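Local coordinates for protein (endonuclease) (Salmonella typhimurium, PDB 1BYR) that is an endonuclease by name with a PLD-like domain and pairs with a second copy of itself, each chain folded around a mixed beta sheet flanked by helices, at residues A[78-90]-A[141-153]. Residues are numbered along the deposited sequence; the frame is centred on the assembly and turned at random.
Sequences ANSGIPLRTDSNF and WQDRWNQGRDYRS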
loop_
_atom_site.group_PDB
_atom_site.type_symbol
_atom_site.label_atom_id
_atom_site.label_comp_id
_atom_site.label_asym_id
_atom_site.label_seq_id
_atom_site.Cartn_x
_atom_site.Cartn_y
_atom_site.Cartn_z
ATOM N N ALA A 78 23.923 4.564 2.562
ATOM C CA ALA A 78 25.093 3.703 2.682
ATOM C C ALA A 78 26.226 4.376 3.483
ATOM O O ALA A 78 26.882 3.731 4.299
ATOM C CB ALA A 78 25.598 3.303 1.303
ATOM N N ASN A 79 26.443 5.672 3.251
ATOM C CA ASN A 79 27.479 6.436 3.950
ATOM C C ASN A 79 27.301 6.405 5.464
ATOM O O ASN A 79 28.256 6.622 6.209
ATOM C CB ASN A 79 27.487 7.890 3.478
ATOM C CG ASN A 79 28.029 8.040 2.078
ATOM O OD1 ASN A 79 28.902 7.285 1.648
ATOM N ND2 ASN A 79 27.519 9.014 1.350
ATOM N N SER A 80 26.073 6.142 5.912
ATOM C CA SER A 80 25.762 6.073 7.339
ATOM C C SER A 80 25.967 4.688 7.949
ATOM O O SER A 80 25.728 4.493 9.131
ATOM C CB SER A 80 24.320 6.504 7.591
ATOM O OG SER A 80 24.132 7.840 7.184
ATOM N N GLY A 81 26.397 3.723 7.148
ATOM C CA GLY A 81 26.616 2.393 7.684
ATOM C C GLY A 81 25.350 1.549 7.731
ATOM O O GLY A 81 25.336 0.492 8.353
ATOM N N ILE A 82 24.282 2.007 7.083
ATOM C CA ILE A 82 23.036 1.243 7.062
ATOM C C ILE A 82 23.094 0.248 5.915
ATOM O O ILE A 82 23.192 0.639 4.750
ATOM C CB ILE A 82 21.786 2.143 6.821
ATOM C CG1 ILE A 82 21.375 2.843 8.114
ATOM C CG2 ILE A 82 20.609 1.288 6.322
ATOM C CD1 ILE A 82 20.491 4.073 7.878
ATOM N N PRO A 83 23.031 -1.053 6.229
ATOM C CA PRO A 83 23.072 -2.071 5.171
ATOM C C PRO A 83 21.918 -1.900 4.165
ATOM O O PRO A 83 20.737 -1.928 4.524
ATOM C CB PRO A 83 22.991 -3.395 5.939
ATOM C CG PRO A 83 23.448 -3.031 7.356
ATOM C CD PRO A 83 22.938 -1.652 7.572
ATOM N N LEU A 84 22.261 -1.713 2.894
ATOM C CA LEU A 84 21.254 -1.508 1.869
ATOM C C LEU A 84 21.465 -2.365 0.624
ATOM O O LEU A 84 22.593 -2.568 0.170
ATOM C CB LEU A 84 21.234 -0.023 1.497
ATOM C CG LEU A 84 20.489 0.429 0.245
ATOM C CD1 LEU A 84 18.988 0.531 0.554
ATOM C CD2 LEU A 84 21.047 1.779 -0.209
ATOM N N ARG A 85 20.363 -2.884 0.076
ATOM C CA ARG A 85 20.411 -3.710 -1.124
ATOM C C ARG A 85 19.354 -3.342 -2.161
ATOM O O ARG A 85 18.254 -2.895 -1.831
ATOM C CB ARG A 85 20.221 -5.198 -0.775
ATOM C CG ARG A 85 21.338 -5.826 0.033
ATOM C CD ARG A 85 21.205 -7.352 0.095
ATOM N NE ARG A 85 22.424 -7.956 0.618
ATOM C CZ ARG A 85 22.516 -9.207 1.052
ATOM N NH1 ARG A 85 21.455 -10.013 1.033
ATOM N NH2 ARG A 85 23.678 -9.658 1.511
ATOM N N THR A 86 19.711 -3.529 -3.431
ATOM C CA THR A 86 18.784 -3.309 -4.522
ATOM C C THR A 86 18.341 -4.710 -4.953
ATOM O O THR A 86 19.125 -5.658 -4.903
ATOM C CB THR A 86 19.437 -2.562 -5.699
ATOM O OG1 THR A 86 20.613 -3.252 -6.121
ATOM C CG2 THR A 86 19.801 -1.160 -5.287
ATOM N N ASP A 87 17.084 -4.851 -5.365
ATOM C CA ASP A 87 16.549 -6.154 -5.765
ATOM C C ASP A 87 15.908 -6.027 -7.133
ATOM O O ASP A 87 15.035 -5.183 -7.344
ATOM C CB ASP A 87 15.520 -6.606 -4.719
ATOM C CG ASP A 87 14.789 -7.889 -5.103
ATOM O OD1 ASP A 87 15.231 -8.609 -6.014
ATOM O OD2 ASP A 87 13.755 -8.178 -4.463
ATOM N N SER A 88 16.360 -6.850 -8.076
ATOM C CA SER A 88 15.833 -6.813 -9.431
ATOM C C SER A 88 15.214 -8.137 -9.847
ATOM O O SER A 88 14.931 -8.346 -11.017
ATOM C CB SER A 88 16.962 -6.481 -10.410
ATOM O OG SER A 88 17.964 -7.487 -10.368
ATOM N N ASN A 89 15.021 -9.031 -8.890
ATOM C CA ASN A 89 14.458 -10.333 -9.200
ATOM C C ASN A 89 12.963 -10.328 -9.494
ATOM O O ASN A 89 12.391 -11.357 -9.841
ATOM C CB ASN A 89 14.786 -11.314 -8.080
ATOM C CG ASN A 89 16.224 -11.806 -8.162
ATOM O OD1 ASN A 89 16.838 -11.795 -9.241
ATOM N ND2 ASN A 89 16.778 -12.231 -7.037
ATOM N N PHE A 90 12.349 -9.157 -9.377
ATOM C CA PHE A 90 10.925 -9.003 -9.635
ATOM C C PHE A 90 10.713 -7.865 -10.640
ATOM O O PHE A 90 11.447 -6.868 -10.618
ATOM C CB PHE A 90 10.181 -8.679 -8.327
ATOM C CG PHE A 90 10.331 -9.732 -7.245
ATOM C CD1 PHE A 90 11.382 -9.672 -6.331
ATOM C CD2 PHE A 90 9.405 -10.761 -7.123
ATOM C CE1 PHE A 90 11.509 -10.613 -5.320
ATOM C CE2 PHE A 90 9.531 -11.703 -6.112
ATOM C CZ PHE A 90 10.592 -11.623 -5.206
ATOM N N TRP A 141 10.283 -9.798 3.988
ATOM C CA TRP A 141 11.425 -8.891 3.864
ATOM C C TRP A 141 12.728 -9.674 3.635
ATOM O O TRP A 141 13.541 -9.332 2.763
ATOM C CB TRP A 141 11.561 -8.047 5.143
ATOM C CG TRP A 141 12.727 -7.118 5.111
ATOM C CD1 TRP A 141 12.728 -5.826 4.703
ATOM C CD2 TRP A 141 14.092 -7.446 5.422
ATOM N NE1 TRP A 141 14.011 -5.321 4.734
ATOM C CE2 TRP A 141 14.867 -6.298 5.171
ATOM C CE3 TRP A 141 14.730 -8.608 5.884
ATOM C CZ2 TRP A 141 16.254 -6.265 5.368
ATOM C CZ3 TRP A 141 16.112 -8.580 6.078
ATOM C CH2 TRP A 141 16.860 -7.410 5.812
ATOM N N GLN A 142 12.913 -10.730 4.427
ATOM C CA GLN A 142 14.101 -11.575 4.368
ATOM C C GLN A 142 14.302 -12.244 3.016
ATOM O O GLN A 142 15.429 -12.334 2.509
ATOM C CB GLN A 142 14.016 -12.634 5.456
ATOM C CG GLN A 142 15.303 -13.375 5.668
ATOM C CD GLN A 142 16.370 -12.491 6.239
ATOM O OE1 GLN A 142 17.448 -12.335 5.671
ATOM N NE2 GLN A 142 16.083 -11.883 7.376
ATOM N N ASP A 143 13.206 -12.724 2.434
ATOM C CA ASP A 143 13.267 -13.375 1.133
ATOM C C ASP A 143 13.724 -12.407 0.041
ATOM O O ASP A 143 14.504 -12.768 -0.832
ATOM C CB ASP A 143 11.895 -13.947 0.767
ATOM C CG ASP A 143 11.916 -14.657 -0.553
ATOM O OD1 ASP A 143 12.345 -15.827 -0.571
ATOM O OD2 ASP A 143 11.524 -14.045 -1.568
ATOM N N ARG A 144 13.230 -11.175 0.086
ATOM C CA ARG A 144 13.602 -10.165 -0.901
ATOM C C ARG A 144 15.029 -9.686 -0.664
ATOM O O ARG A 144 15.780 -9.487 -1.605
ATOM C CB ARG A 144 12.637 -8.981 -0.823
ATOM C CG ARG A 144 11.321 -9.149 -1.638
ATOM C CD ARG A 144 10.720 -10.558 -1.560
ATOM N NE ARG A 144 9.370 -10.604 -2.137
ATOM C CZ ARG A 144 8.604 -11.693 -2.201
ATOM N NH1 ARG A 144 9.045 -12.851 -1.729
ATOM N NH2 ARG A 144 7.374 -11.613 -2.702
ATOM N N TRP A 145 15.401 -9.501 0.599
ATOM C CA TRP A 145 16.759 -9.073 0.953
ATOM C C TRP A 145 17.799 -10.101 0.485
ATOM O O TRP A 145 18.805 -9.757 -0.142
ATOM C CB TRP A 145 16.859 -8.883 2.473
ATOM C CG TRP A 145 18.260 -8.768 3.007
ATOM C CD1 TRP A 145 19.034 -9.784 3.505
ATOM C CD2 TRP A 145 19.047 -7.576 3.129
ATOM N NE1 TRP A 145 20.242 -9.297 3.925
ATOM C CE2 TRP A 145 20.278 -7.945 3.702
ATOM C CE3 TRP A 145 18.825 -6.235 2.806
ATOM C CZ2 TRP A 145 21.292 -7.015 3.965
ATOM C CZ3 TRP A 145 19.837 -5.311 3.068
ATOM C CH2 TRP A 145 21.051 -5.705 3.641
ATOM N N ASN A 146 17.532 -11.368 0.774
ATOM C CA ASN A 146 18.436 -12.452 0.408
ATOM C C ASN A 146 18.806 -12.535 -1.067
ATOM O O ASN A 146 19.835 -13.109 -1.408
ATOM C CB ASN A 146 17.863 -13.791 0.882
ATOM C CG ASN A 146 17.898 -13.920 2.402
ATOM O OD1 ASN A 146 18.530 -13.120 3.080
ATOM N ND2 ASN A 146 17.220 -14.929 2.923
ATOM N N GLN A 147 17.989 -11.971 -1.950
ATOM C CA GLN A 147 18.332 -12.016 -3.363
ATOM C C GLN A 147 18.661 -10.629 -3.893
ATOM O O GLN A 147 18.548 -10.360 -5.099
ATOM C CB GLN A 147 17.195 -12.629 -4.180
ATOM C CG GLN A 147 15.868 -11.972 -3.999
ATOM C CD GLN A 147 14.754 -12.876 -4.436
ATOM O OE1 GLN A 147 14.742 -13.379 -5.562
ATOM N NE2 GLN A 147 13.803 -13.099 -3.556
ATOM N N GLY A 148 19.060 -9.746 -2.982
ATOM C CA GLY A 148 19.409 -8.393 -3.363
ATOM C C GLY A 148 20.902 -8.228 -3.548
ATOM O O GLY A 148 21.689 -9.124 -3.208
ATOM N N ARG A 149 21.298 -7.077 -4.083
ATOM C CA ARG A 149 22.705 -6.761 -4.328
ATOM C C ARG A 149 23.113 -5.617 -3.400
ATOM O O ARG A 149 22.447 -4.591 -3.342
ATOM C CB ARG A 149 22.882 -6.320 -5.789
ATOM C CG ARG A 149 24.198 -6.717 -6.440
ATOM C CD ARG A 149 23.966 -7.053 -7.908
ATOM N NE ARG A 149 23.943 -8.496 -8.158
ATOM C CZ ARG A 149 23.562 -9.059 -9.305
ATOM N NH1 ARG A 149 23.154 -8.306 -10.310
ATOM N NH2 ARG A 149 23.586 -10.381 -9.442
ATOM N N ASP A 150 24.196 -5.803 -2.663
ATOM C CA ASP A 150 24.670 -4.765 -1.749
ATOM C C ASP A 150 24.904 -3.448 -2.465
ATOM O O ASP A 150 25.392 -3.424 -3.591
ATOM C CB ASP A 150 26.010 -5.161 -1.131
ATOM C CG ASP A 150 25.870 -6.087 0.054
ATOM O OD1 ASP A 150 24.785 -6.162 0.665
ATOM O OD2 ASP A 150 26.873 -6.751 0.382
ATOM N N TYR A 151 24.553 -2.339 -1.823
ATOM C CA TYR A 151 24.853 -1.023 -2.385
ATOM C C TYR A 151 25.648 -0.375 -1.266
ATOM O O TYR A 151 25.091 -0.000 -0.240
ATOM C CB TYR A 151 23.609 -0.191 -2.666
ATOM C CG TYR A 151 23.947 1.116 -3.359
ATOM C CD1 TYR A 151 24.022 1.194 -4.754
ATOM C CD2 TYR A 151 24.208 2.274 -2.622
ATOM C CE1 TYR A 151 24.339 2.392 -5.385
ATOM C CE2 TYR A 151 24.525 3.471 -3.248
ATOM C CZ TYR A 151 24.592 3.525 -4.629
ATOM O OH TYR A 151 24.898 4.716 -5.259
ATOM N N ARG A 152 26.954 -0.248 -1.459
ATOM C CA ARG A 152 27.795 0.299 -0.399
ATOM C C ARG A 152 28.545 1.575 -0.729
ATOM O O ARG A 152 28.500 2.092 -1.841
ATOM C CB ARG A 152 28.811 -0.766 0.051
ATOM C CG ARG A 152 28.461 -1.462 1.361
ATOM C CD ARG A 152 28.551 -2.994 1.255
ATOM N NE ARG A 152 28.605 -3.623 2.575
ATOM C CZ ARG A 152 27.544 -3.833 3.357
ATOM N NH1 ARG A 152 26.329 -3.462 2.962
ATOM N NH2 ARG A 152 27.699 -4.401 4.548
ATOM N N SER A 153 29.241 2.064 0.293
ATOM C CA SER A 153 30.053 3.256 0.200
ATOM C C SER A 153 31.337 2.918 0.944
ATOM O O SER A 153 32.416 3.093 0.348
ATOM C CB SER A 153 29.344 4.451 0.850
ATOM O OG SER A 153 28.572 5.158 -0.117
HETATM O O HOH W 1 25.114 -1.216 2.389
HETATM O O HOH W 2 25.905 -8.459 2.930
HETATM O O HOH W 3 23.221 -2.484 -5.576
HETATM O O HOH W 4 18.676 -8.507 -7.002
#
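W145 O is gripped twice in the last turn of helix 131-146: R85 NH1 and G148 N, each 2.9 Å from it, approach from opposite faces of its carbonyl plane. The site illustrates how the last strand of the chain, 149-150, is laid antiparallel on 84-87 at the border of the mixed sheet in this PLD-like fold. Reciprocal backbone bonds clasp the T86-R149 pair, the tighter running from R149 N to T86 O at 2.7 Å, and Y151 N continues the ladder to L84 O. Beside them the R85 guanidinium lies flat over the W145 indole, planes 11° apart, its cation-pi contact falling on the five-membered ring and CD on the six-membered one. W141 lies against the other indole face. CG anti to the backbone N (chi1 166°) swings the indole under R85. R85 NE meets D150 OD1 (3.0 Å) almost straight, at 176°, from above the carboxylate plane; this salt bridge and the bond to W145 O should fix the group's rotation. Farther along, F90 CZ lies over one face of the R144 guanidinium, whose NH1 forms salt bridges with D143 and with E12 of the second subunit. N89 ND2 meets a lone pair of Q147 OE1 at 2.8 Å.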